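Local coordinates for protein similarities with probable monooxygenase (Photorhabdus luminescens, PDB 4HB9) that binds flavin-adenine dinucleotide and is probably a flavin-dependent monooxygenase of the aromatic-ring hydroxylase type, at residues Ala9-Thr14 / Asn332-Asp337; Gln56-Ala61 / Leu340-Leu345; Gln202-Gly207 / Pro280-Leu285. All blocks are in the same frame, centred on the assembly; numbering follows the deposited sequence. Where two conformers were deposited one is given.

Interaction 1 of 3, residues Ala9-Thr14 / Asn332-Asp337; sequences AGIGGT and NTALRD. With FAD (flavin-adenine dinucleotide), chain B; EDO (1,2-ethanediol), chain G; EDO (1,2-ethanediol), chain L.
Ile11 and Leu335 make the main apolar touch between helix 11-22 and helix 330-349, methyl against methyl: CG2 of Ile11 lies 3.6 Å from CD2 of Leu335, and the two side chains cross obliquely. A chi1 of -61° puts CG2 of Ile11 opposite the backbone N, on the side of Leu335, while the other branch, CG1, runs along the cofactor to within 3.6 Å of FAD O4'. Beside them the helices come close enough for Gly12 CA to lie 3.9 Å from Ala334 O, and the close fit is consistent with Gly12 carrying no side chain here. The methyl CB of Ala334 in turn rests 3.6 Å from FAD O5'.

The same two segments grip the cofactor through backbone amides. Ile11 N donates to FAD O1A almost straight, at 168°, and Gly12 N gives a shorter bond of 2.8 Å to O1P, so each phosphate of the diphosphate is met at the start of helix 11-22. Gly10 is the N-cap, and Gly8, Gly10 and Gly13 fit the GxGxxG pattern of Rossmann-type dinucleotide-binding folds. At the flavin, Asn332 N reaches FAD O2 at 3.0 Å. Further out, the Asn332 side chain is held by Asn48 N and His46 O, and Leu114 and Lys115 of helix 111-119 touch Ile11. Because two helix starts aim their N-H groups at oxygens of one molecule, their dipoles would be expected to ease the negative charge on the diphosphate and to stabilise negative charge that builds up at the N1-C2=O2 end of a reduced flavin.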
loop_
_atom_site.group_PDB
_atom_site.type_symbol
_atom_site.label_atom_id
_atom_site.label_comp_id
_atom_site.label_asym_id
_atom_site.label_seq_id
_atom_site.Cartn_x
_atom_site.Cartn_y
_atom_site.Cartn_z
ATOM N N ALA A 9 11.265 6.881 -1.803
ATOM C CA ALA A 9 11.812 5.584 -1.427
ATOM C C ALA A 9 10.756 4.785 -0.665
ATOM O O ALA A 9 10.969 4.361 0.486
ATOM C CB ALA A 9 13.039 5.741 -0.583
ATOM N N GLY A 10 9.611 4.604 -1.311
ATOM C CA GLY A 10 8.551 3.731 -0.804
ATOM C C GLY A 10 8.656 2.355 -1.418
ATOM O O GLY A 10 9.695 1.956 -1.938
ATOM N N ILE A 11 7.562 1.615 -1.379
ATOM C CA ILE A 11 7.562 0.263 -1.896
ATOM C C ILE A 11 7.954 0.228 -3.369
ATOM O O ILE A 11 8.847 -0.529 -3.770
ATOM C CB ILE A 11 6.169 -0.387 -1.754
ATOM C CG1 ILE A 11 5.733 -0.471 -0.284
ATOM C CG2 ILE A 11 6.150 -1.765 -2.378
ATOM C CD1 ILE A 11 6.657 -1.218 0.638
ATOM N N GLY A 12 7.258 1.025 -4.178
ATOM C CA GLY A 12 7.491 1.061 -5.613
ATOM C C GLY A 12 8.848 1.595 -6.024
ATOM O O GLY A 12 9.526 0.993 -6.850
ATOM N N GLY A 13 9.247 2.711 -5.428
ATOM C CA GLY A 13 10.478 3.403 -5.820
ATOM C C GLY A 13 11.729 2.600 -5.534
ATOM O O GLY A 13 12.653 2.550 -6.346
ATOM N N THR A 14 11.762 1.951 -4.380
ATOM C CA THR A 14 12.891 1.103 -4.036
ATOM C C THR A 14 12.946 -0.121 -4.927
ATOM O O THR A 14 14.022 -0.474 -5.429
ATOM C CB THR A 14 12.879 0.705 -2.541
ATOM O OG1 THR A 14 11.660 0.050 -2.209
ATOM C CG2 THR A 14 13.054 1.901 -1.651
ATOM N N ASN A 332 1.223 -4.403 -3.841
ATOM C CA ASN A 332 1.423 -5.316 -4.951
ATOM C C ASN A 332 1.394 -4.612 -6.300
ATOM O O ASN A 332 2.184 -4.949 -7.196
ATOM C CB ASN A 332 0.405 -6.432 -4.942
ATOM C CG ASN A 332 0.647 -7.383 -3.810
ATOM O OD1 ASN A 332 1.644 -8.095 -3.812
ATOM N ND2 ASN A 332 -0.279 -7.429 -2.853
ATOM N N THR A 333 0.490 -3.652 -6.447
ATOM C CA THR A 333 0.394 -2.899 -7.716
ATOM C C THR A 333 1.602 -1.986 -7.923
ATOM O O THR A 333 2.122 -1.894 -9.045
ATOM C CB THR A 333 -0.933 -2.134 -7.813
ATOM O OG1 THR A 333 -1.997 -3.051 -7.575
ATOM C CG2 THR A 333 -1.119 -1.597 -9.196
ATOM N N ALA A 334 2.082 -1.347 -6.848
ATOM C CA ALA A 334 3.317 -0.574 -6.915
ATOM C C ALA A 334 4.529 -1.431 -7.352
ATOM O O ALA A 334 5.351 -1.011 -8.193
ATOM C CB ALA A 334 3.607 0.096 -5.589
ATOM N N LEU A 335 4.619 -2.632 -6.800
ATOM C CA LEU A 335 5.655 -3.591 -7.181
ATOM C C LEU A 335 5.517 -4.035 -8.638
ATOM O O LEU A 335 6.497 -4.078 -9.376
ATOM C CB LEU A 335 5.610 -4.813 -6.256
ATOM C CG LEU A 335 6.034 -4.511 -4.832
ATOM C CD1 LEU A 335 5.691 -5.690 -3.911
ATOM C CD2 LEU A 335 7.508 -4.139 -4.768
ATOM N N ARG A 336 4.293 -4.372 -9.031
ATOM C CA ARG A 336 3.997 -4.722 -10.403
ATOM C C ARG A 336 4.446 -3.626 -11.386
ATOM O O ARG A 336 5.032 -3.939 -12.426
ATOM C CB ARG A 336 2.498 -4.945 -10.549
ATOM C CG ARG A 336 2.074 -5.593 -11.836
ATOM C CD ARG A 336 0.592 -5.901 -11.763
ATOM N NE ARG A 336 0.100 -6.487 -13.000
ATOM C CZ ARG A 336 -1.163 -6.873 -13.195
ATOM N NH1 ARG A 336 -2.070 -6.744 -12.237
ATOM N NH2 ARG A 336 -1.512 -7.407 -14.346
ATOM N N ASP A 337 4.111 -2.376 -11.073
ATOM C CA ASP A 337 4.553 -1.216 -11.866
ATOM C C ASP A 337 6.087 -1.160 -11.960
ATOM O O ASP A 337 6.651 -0.921 -13.032
ATOM C CB ASP A 337 4.126 0.103 -11.249
ATOM C CG ASP A 337 2.613 0.365 -11.287
ATOM O OD1 ASP A 337 1.822 -0.350 -11.951
ATOM O OD2 ASP A 337 2.214 1.321 -10.594
HETATM P PA FAD B . 4.579 4.643 -0.583
HETATM O O1A FAD B . 5.043 3.251 -0.245
HETATM O O2A FAD B . 3.601 5.441 0.211
HETATM O O5B FAD B . 5.879 5.546 -0.826
HETATM C C5B FAD B . 5.796 6.922 -1.144
HETATM C C4B FAD B . 7.135 7.503 -0.736
HETATM O O4B FAD B . 7.253 8.825 -1.291
HETATM C C3B FAD B . 7.317 7.616 0.791
HETATM O O3B FAD B . 8.600 7.144 1.204
HETATM C C2B FAD B . 7.157 9.105 1.020
HETATM O O2B FAD B . 7.835 9.622 2.151
HETATM C C1B FAD B . 7.749 9.671 -0.278
HETATM N N9A FAD B . 7.341 11.033 -0.632
HETATM C C8A FAD B . 6.084 11.551 -0.627
HETATM N N7A FAD B . 6.084 12.834 -1.089
HETATM C C5A FAD B . 7.369 13.129 -1.381
HETATM C C6A FAD B . 8.055 14.329 -1.897
HETATM N N6A FAD B . 7.296 15.422 -2.141
HETATM N N1A FAD B . 9.393 14.282 -2.061
HETATM C C2A FAD B . 10.096 13.154 -1.810
HETATM N N3A FAD B . 9.543 12.018 -1.341
HETATM C C4A FAD B . 8.190 11.953 -1.112
HETATM N N1 FAD B . -0.992 -3.186 -0.053
HETATM C C2 FAD B . -0.989 -4.482 -0.438
HETATM O O2 FAD B . -0.706 -4.817 -1.640
HETATM N N3 FAD B . -1.276 -5.451 0.452
HETATM C C4 FAD B . -1.632 -5.236 1.722
HETATM O O4 FAD B . -1.894 -6.205 2.484
HETATM C C4X FAD B . -1.700 -3.853 2.202
HETATM N N5 FAD B . -2.037 -3.540 3.486
HETATM C C5X FAD B . -2.092 -2.244 3.869
HETATM C C6 FAD B . -2.458 -1.907 5.167
HETATM C C7 FAD B . -2.513 -0.576 5.588
HETATM C C7M FAD B . -2.912 -0.210 7.005
HETATM C C8 FAD B . -2.188 0.499 4.636
HETATM C C8M FAD B . -2.225 1.950 5.064
HETATM C C9 FAD B . -1.820 0.169 3.336
HETATM C C9A FAD B . -1.754 -1.155 2.903
HETATM N N10 FAD B . -1.383 -1.483 1.580
HETATM C C10 FAD B . -1.353 -2.819 1.196
HETATM C "C1'" FAD B . -1.086 -0.453 0.563
HETATM C "C2'" FAD B . 0.406 -0.157 0.425
HETATM O "O2'" FAD B . 0.997 0.089 1.690
HETATM C "C3'" FAD B . 0.586 1.070 -0.466
HETATM O "O3'" FAD B . -0.298 0.958 -1.581
HETATM C "C4'" FAD B . 2.018 1.154 -0.977
HETATM O "O4'" FAD B . 2.815 1.689 0.063
HETATM C "C5'" FAD B . 2.147 2.042 -2.196
HETATM O "O5'" FAD B . 3.509 2.040 -2.569
HETATM P P FAD B . 4.123 3.408 -3.155
HETATM O O1P FAD B . 5.588 3.101 -3.352
HETATM O O2P FAD B . 3.271 3.868 -4.308
HETATM O O3P FAD B . 3.939 4.560 -2.053
HETATM C C1 EDO G . -2.606 -6.663 -7.382
HETATM O O1 EDO G . -3.282 -7.862 -7.756
HETATM C C2 EDO G . -1.382 -6.505 -8.267
HETATM O O2 EDO G . -1.724 -5.847 -9.474
HETATM C C1 EDO L . 11.250 5.848 4.650
HETATM O O1 EDO L . 11.796 5.765 3.332
HETATM C C2 EDO L . 10.264 6.995 4.665
HETATM O O2 EDO L . 9.120 6.685 3.857
#

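Interaction 2 of 3, residues Gln56-Ala61 / Leu340-Leu345; sequences QECLPA and LLTQKL
Cys58 and Thr342 face each other on the buried side of this contact, where SG of Cys58 comes to 4.2 Å from OG1 of Thr342. That by itself is a loose van der Waals approach; the Thr342 hydroxyl is bonded instead to Ala338 O, one turn back in its own helix. The threonine CB points at the helix 49-58 segment, and neighbours fill in around the pair and make the packing close: Cys15 and Leu16 of helix 11-22 lean on Cys58 and Thr342 respectively, and Leu339 touches Cys58.

The backbones themselves stand well apart, 8.3 Å between the CA atoms of Cys58 and Thr342, so side chains alone bridge the gap. Here the end of helix 49-58 is set beside helix 330-349, with helix 11-22 of the dinucleotide-binding region packed against both, and the Cys58 side chain is about 13 Å from FAD.

Toward solvent the fit is looser and polar, and less certain, since Glu57 has two conformers. In one of them Glu57 and the exposed Gln343 extend beyond CG and meet obliquely, their carboxylate and amide planes 49° apart, with 3.8 Å between Glu57 OE1 and Gln343 NE2. This conformer makes a water bridge, the water donating to Glu57 OE1 at 3.2 Å and accepting from Gln343 NE2 at 3.1 Å. The backbone oxygen of Glu57 accepts from Lys22 NZ.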
loop_
_atom_site.group_PDB
_atom_site.type_symbol
_atom_site.label_atom_id
_atom_site.label_comp_id
_atom_site.label_asym_id
_atom_site.label_seq_id
_atom_site.Cartn_x
_atom_site.Cartn_y
_atom_site.Cartn_z
ATOM N N GLN A 56 11.097 -10.924 -6.705
ATOM C CA GLN A 56 12.082 -11.958 -7.027
ATOM C C GLN A 56 12.905 -11.540 -8.254
ATOM O O GLN A 56 14.103 -11.821 -8.311
ATOM C CB GLN A 56 11.407 -13.312 -7.253
ATOM C CG GLN A 56 12.371 -14.479 -7.349
ATOM C CD GLN A 56 11.650 -15.816 -7.351
ATOM O OE1 GLN A 56 10.430 -15.880 -7.514
ATOM N NE2 GLN A 56 12.404 -16.888 -7.132
ATOM N N GLU A 57 12.256 -10.875 -9.207
ATOM C CA GLU A 57 12.923 -10.442 -10.451
ATOM C C GLU A 57 13.734 -9.137 -10.302
ATOM O O GLU A 57 14.643 -8.877 -11.084
ATOM C CB GLU A 57 11.888 -10.368 -11.606
ATOM C CG GLU A 57 11.257 -11.738 -11.890
ATOM C CD GLU A 57 10.545 -11.878 -13.233
ATOM O OE1 GLU A 57 10.415 -10.891 -13.995
ATOM O OE2 GLU A 57 10.102 -13.016 -13.528
ATOM N N CYS A 58 13.427 -8.309 -9.312
ATOM C CA CYS A 58 14.156 -7.047 -9.156
ATOM C C CYS A 58 15.230 -7.048 -8.080
ATOM O O CYS A 58 16.256 -6.367 -8.223
ATOM C CB CYS A 58 13.202 -5.901 -8.845
ATOM S SG CYS A 58 12.151 -5.480 -10.249
ATOM N N LEU A 59 14.959 -7.746 -6.980
ATOM C CA LEU A 59 15.814 -7.683 -5.805
ATOM C C LEU A 59 17.101 -8.499 -6.011
ATOM O O LEU A 59 17.043 -9.581 -6.605
ATOM C CB LEU A 59 15.088 -8.232 -4.582
ATOM C CG LEU A 59 14.007 -7.425 -3.850
ATOM C CD1 LEU A 59 13.463 -8.246 -2.679
ATOM C CD2 LEU A 59 14.489 -6.101 -3.341
ATOM N N PRO A 60 18.236 -8.004 -5.491
ATOM C CA PRO A 60 19.416 -8.877 -5.396
ATOM C C PRO A 60 19.079 -10.124 -4.604
ATOM O O PRO A 60 18.178 -10.093 -3.763
ATOM C CB PRO A 60 20.434 -8.048 -4.632
ATOM C CG PRO A 60 19.972 -6.641 -4.753
ATOM C CD PRO A 60 18.478 -6.698 -4.858
ATOM N N ALA A 61 19.782 -11.211 -4.878
ATOM C CA ALA A 61 19.468 -12.475 -4.245
ATOM C C ALA A 61 19.508 -12.370 -2.718
ATOM O O ALA A 61 18.691 -12.985 -2.053
ATOM C CB ALA A 61 20.420 -13.555 -4.735
ATOM N N LEU A 340 7.453 -3.784 -14.291
ATOM C CA LEU A 340 7.117 -3.395 -15.659
ATOM C C LEU A 340 7.963 -2.230 -16.183
ATOM O O LEU A 340 8.515 -2.303 -17.285
ATOM C CB LEU A 340 5.638 -3.060 -15.741
ATOM C CG LEU A 340 5.154 -2.757 -17.160
ATOM C CD1 LEU A 340 5.436 -3.943 -18.084
ATOM C CD2 LEU A 340 3.679 -2.412 -17.062
ATOM N N LEU A 341 8.076 -1.163 -15.406
ATOM C CA LEU A 341 8.872 -0.012 -15.804
ATOM C C LEU A 341 10.364 -0.342 -15.916
ATOM O O LEU A 341 11.037 0.138 -16.819
ATOM C CB LEU A 341 8.643 1.159 -14.870
ATOM C CG LEU A 341 9.292 2.494 -15.272
ATOM C CD1 LEU A 341 8.958 2.893 -16.719
ATOM C CD2 LEU A 341 8.864 3.566 -14.313
ATOM N N THR A 342 10.871 -1.191 -15.019
ATOM C CA THR A 342 12.234 -1.726 -15.165
ATOM C C THR A 342 12.432 -2.359 -16.551
ATOM O O THR A 342 13.411 -2.063 -17.248
ATOM C CB THR A 342 12.529 -2.793 -14.089
ATOM O OG1 THR A 342 12.515 -2.178 -12.804
ATOM C CG2 THR A 342 13.881 -3.429 -14.325
ATOM N N GLN A 343 11.528 -3.261 -16.904
ATOM C CA GLN A 343 11.625 -3.994 -18.147
ATOM C C GLN A 343 11.583 -3.056 -19.355
ATOM O O GLN A 343 12.345 -3.231 -20.306
ATOM C CB GLN A 343 10.530 -5.048 -18.257
ATOM C CG GLN A 343 10.668 -6.193 -17.276
ATOM C CD GLN A 343 9.412 -7.044 -17.158
ATOM O OE1 GLN A 343 8.332 -6.656 -17.592
ATOM N NE2 GLN A 343 9.547 -8.189 -16.529
ATOM N N LYS A 344 10.712 -2.048 -19.313
ATOM C CA LYS A 344 10.603 -1.088 -20.431
ATOM C C LYS A 344 11.824 -0.155 -20.504
ATOM O O LYS A 344 12.379 0.036 -21.582
ATOM C CB LYS A 344 9.279 -0.312 -20.356
ATOM C CG LYS A 344 8.052 -1.211 -20.415
ATOM C CD LYS A 344 8.106 -2.239 -21.544
ATOM C CE LYS A 344 6.865 -3.100 -21.587
ATOM N NZ LYS A 344 6.902 -4.035 -22.745
ATOM N N LEU A 345 12.304 0.373 -19.378
ATOM C CA LEU A 345 13.510 1.191 -19.409
ATOM C C LEU A 345 14.729 0.346 -19.802
ATOM O O LEU A 345 15.610 0.825 -20.519
ATOM C CB LEU A 345 13.736 1.954 -18.093
ATOM C CG LEU A 345 12.692 3.047 -17.814
ATOM C CD1 LEU A 345 12.863 3.597 -16.427
ATOM C CD2 LEU A 345 12.692 4.189 -18.837
HETATM O O HOH W 1 12.393 -8.836 -15.346
#

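Interaction 3 of 3, residues Gln202-Gly207 / Pro280-Leu285; sequences QNFRDG and PSLHTL
Phe204 and Ser281 mark the nearest approach of the two backbones, 9.0 Å between CA atoms, with Phe204 in the loop that follows helix 194-199, residues 202-204 having helical phi/psi, and 280-285 forming the first turns of helix 280-287. A single ring spans that distance. The far end of Phe204 enters among three side chains of the helix: CZ lies 3.3 Å from Ser281 OG and 3.7 Å from Leu282 CD2, both approaching the ring obliquely, whereas Leu285 CD2 sits near the ring plane, 4.0 Å from the CE2 edge. The side chains of Leu282 and Phe204 cross at about a right angle.

The ring and the leucines continue into the large mixed sheet of the fold: Ile222 of strand 218-228 touches Phe204, Leu282 and Leu285, and Ile244 of strand 240-251 touches Phe204 and Leu285. The contact joins the loop between helix 194-199 and strand 210-212 to helix 280-287 over that sheet, away from the flavin.

Ser281 keeps its hydroxyl between its backbone N and carbonyl carbon (chi1 60°), where OG meets the ring while its hydrogen-bond partner is Asp279 OD2.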
loop_
_atom_site.group_PDB
_atom_site.type_symbol
_atom_site.label_atom_id
_atom_site.label_comp_id
_atom_site.label_asym_id
_atom_site.label_seq_id
_atom_site.Cartn_x
_atom_site.Cartn_y
_atom_site.Cartn_z
ATOM N N GLN A 202 -11.015 -20.689 17.257
ATOM C CA GLN A 202 -9.895 -21.004 16.347
ATOM C C GLN A 202 -9.958 -20.316 14.985
ATOM O O GLN A 202 -8.921 -19.932 14.446
ATOM C CB GLN A 202 -9.753 -22.514 16.147
ATOM C CG GLN A 202 -9.081 -23.212 17.323
ATOM C CD GLN A 202 -9.055 -24.720 17.180
ATOM O OE1 GLN A 202 -8.943 -25.246 16.070
ATOM N NE2 GLN A 202 -9.143 -25.427 18.307
ATOM N N ASN A 203 -11.158 -20.130 14.439
ATOM C CA ASN A 203 -11.297 -19.443 13.142
ATOM C C ASN A 203 -10.789 -17.991 13.120
ATOM O O ASN A 203 -10.581 -17.423 12.044
ATOM C CB ASN A 203 -12.738 -19.516 12.619
ATOM C CG ASN A 203 -13.744 -18.941 13.582
ATOM O OD1 ASN A 203 -13.550 -18.985 14.786
ATOM N ND2 ASN A 203 -14.834 -18.423 13.062
ATOM N N PHE A 204 -10.558 -17.400 14.291
ATOM C CA PHE A 204 -9.980 -16.062 14.357
ATOM C C PHE A 204 -8.457 -16.078 14.234
ATOM O O PHE A 204 -7.852 -15.043 13.966
ATOM C CB PHE A 204 -10.360 -15.378 15.671
ATOM C CG PHE A 204 -11.768 -14.862 15.711
ATOM C CD1 PHE A 204 -12.844 -15.713 15.528
ATOM C CD2 PHE A 204 -12.018 -13.532 15.965
ATOM C CE1 PHE A 204 -14.145 -15.241 15.584
ATOM C CE2 PHE A 204 -13.315 -13.055 16.029
ATOM C CZ PHE A 204 -14.381 -13.906 15.828
ATOM N N ARG A 205 -7.842 -17.240 14.432
ATOM C CA ARG A 205 -6.381 -17.329 14.569
ATOM C C ARG A 205 -5.668 -18.245 13.559
ATOM O O ARG A 205 -4.440 -18.316 13.560
ATOM C CB ARG A 205 -6.068 -17.817 15.978
ATOM C CG ARG A 205 -6.893 -17.104 17.037
ATOM C CD ARG A 205 -6.629 -17.612 18.437
ATOM N NE ARG A 205 -7.508 -18.706 18.864
ATOM C CZ ARG A 205 -7.191 -20.004 18.846
ATOM N NH1 ARG A 205 -6.014 -20.424 18.383
ATOM N NH2 ARG A 205 -8.065 -20.898 19.298
ATOM N N ASP A 206 -6.429 -18.929 12.705
ATOM C CA ASP A 206 -5.869 -19.965 11.830
ATOM C C ASP A 206 -5.320 -19.452 10.499
ATOM O O ASP A 206 -4.790 -20.235 9.715
ATOM C CB ASP A 206 -6.874 -21.111 11.604
ATOM C CG ASP A 206 -8.123 -20.687 10.827
ATOM O OD1 ASP A 206 -8.133 -19.599 10.208
ATOM O OD2 ASP A 206 -9.111 -21.462 10.837
ATOM N N GLY A 207 -5.438 -18.155 10.235
ATOM C CA GLY A 207 -4.882 -17.592 9.006
ATOM C C GLY A 207 -5.829 -17.524 7.816
ATOM O O GLY A 207 -5.451 -17.018 6.757
ATOM N N PRO A 280 -20.382 -12.196 20.722
ATOM C CA PRO A 280 -19.426 -11.706 21.711
ATOM C C PRO A 280 -17.947 -11.785 21.311
ATOM O O PRO A 280 -17.174 -10.960 21.748
ATOM C CB PRO A 280 -19.694 -12.608 22.925
ATOM C CG PRO A 280 -21.142 -12.939 22.824
ATOM C CD PRO A 280 -21.419 -13.048 21.337
ATOM N N SER A 281 -17.562 -12.774 20.507
ATOM C CA SER A 281 -16.157 -12.922 20.071
ATOM C C SER A 281 -15.678 -11.699 19.291
ATOM O O SER A 281 -14.521 -11.263 19.399
ATOM C CB SER A 281 -16.002 -14.190 19.229
ATOM O OG SER A 281 -16.836 -14.156 18.057
ATOM N N LEU A 282 -16.601 -11.102 18.549
ATOM C CA LEU A 282 -16.295 -9.911 17.773
ATOM C C LEU A 282 -16.080 -8.760 18.721
ATOM O O LEU A 282 -15.176 -7.953 18.525
ATOM C CB LEU A 282 -17.418 -9.627 16.787
ATOM C CG LEU A 282 -17.617 -10.778 15.813
ATOM C CD1 LEU A 282 -18.907 -10.625 15.012
ATOM C CD2 LEU A 282 -16.417 -10.940 14.896
ATOM N N HIS A 283 -16.867 -8.705 19.792
ATOM C CA HIS A 283 -16.660 -7.663 20.804
ATOM C C HIS A 283 -15.323 -7.796 21.507
ATOM O O HIS A 283 -14.639 -6.806 21.742
ATOM C CB HIS A 283 -17.818 -7.661 21.801
ATOM C CG HIS A 283 -19.075 -7.109 21.213
ATOM N ND1 HIS A 283 -19.384 -5.766 21.259
ATOM C CD2 HIS A 283 -20.042 -7.695 20.467
ATOM C CE1 HIS A 283 -20.527 -5.559 20.635
ATOM N NE2 HIS A 283 -20.946 -6.712 20.140
ATOM N N THR A 284 -14.983 -9.034 21.862
ATOM C CA THR A 284 -13.713 -9.339 22.540
ATOM C C THR A 284 -12.528 -8.863 21.691
ATOM O O THR A 284 -11.614 -8.203 22.181
ATOM C CB THR A 284 -13.620 -10.857 22.784
ATOM O OG1 THR A 284 -14.761 -11.279 23.555
ATOM C CG2 THR A 284 -12.324 -11.226 23.507
ATOM N N LEU A 285 -12.583 -9.161 20.393
ATOM C CA LEU A 285 -11.548 -8.727 19.464
ATOM C C LEU A 285 -11.370 -7.207 19.508
ATOM O O LEU A 285 -10.264 -6.691 19.679
ATOM C CB LEU A 285 -11.898 -9.207 18.045
ATOM C CG LEU A 285 -10.962 -8.852 16.908
ATOM C CD1 LEU A 285 -9.546 -9.306 17.225
ATOM C CD2 LEU A 285 -11.432 -9.500 15.627
#

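In the fold
Interactions 1 and 2 are neighbours, their centres about 11 Å apart, and both draw on helix 330-349, first through 332-337 and then through 340-345. Along the chain their segments alternate, 9-14, 56-61, 332-337, 340-345, so one late helix brings together two early ones, 11-22 and 49-58, near the five-stranded parallel sheet. Interaction 3 falls entirely between these segments in sequence and far from them in space, with centres about 32 Å from interaction 1 and about 39 Å from interaction 2; it packs on the seven-stranded mixed sheet. Interaction 1 brings together two of the parts that bind FAD, while interaction 2 continues the packing of helix 330-349 away from the cofactor.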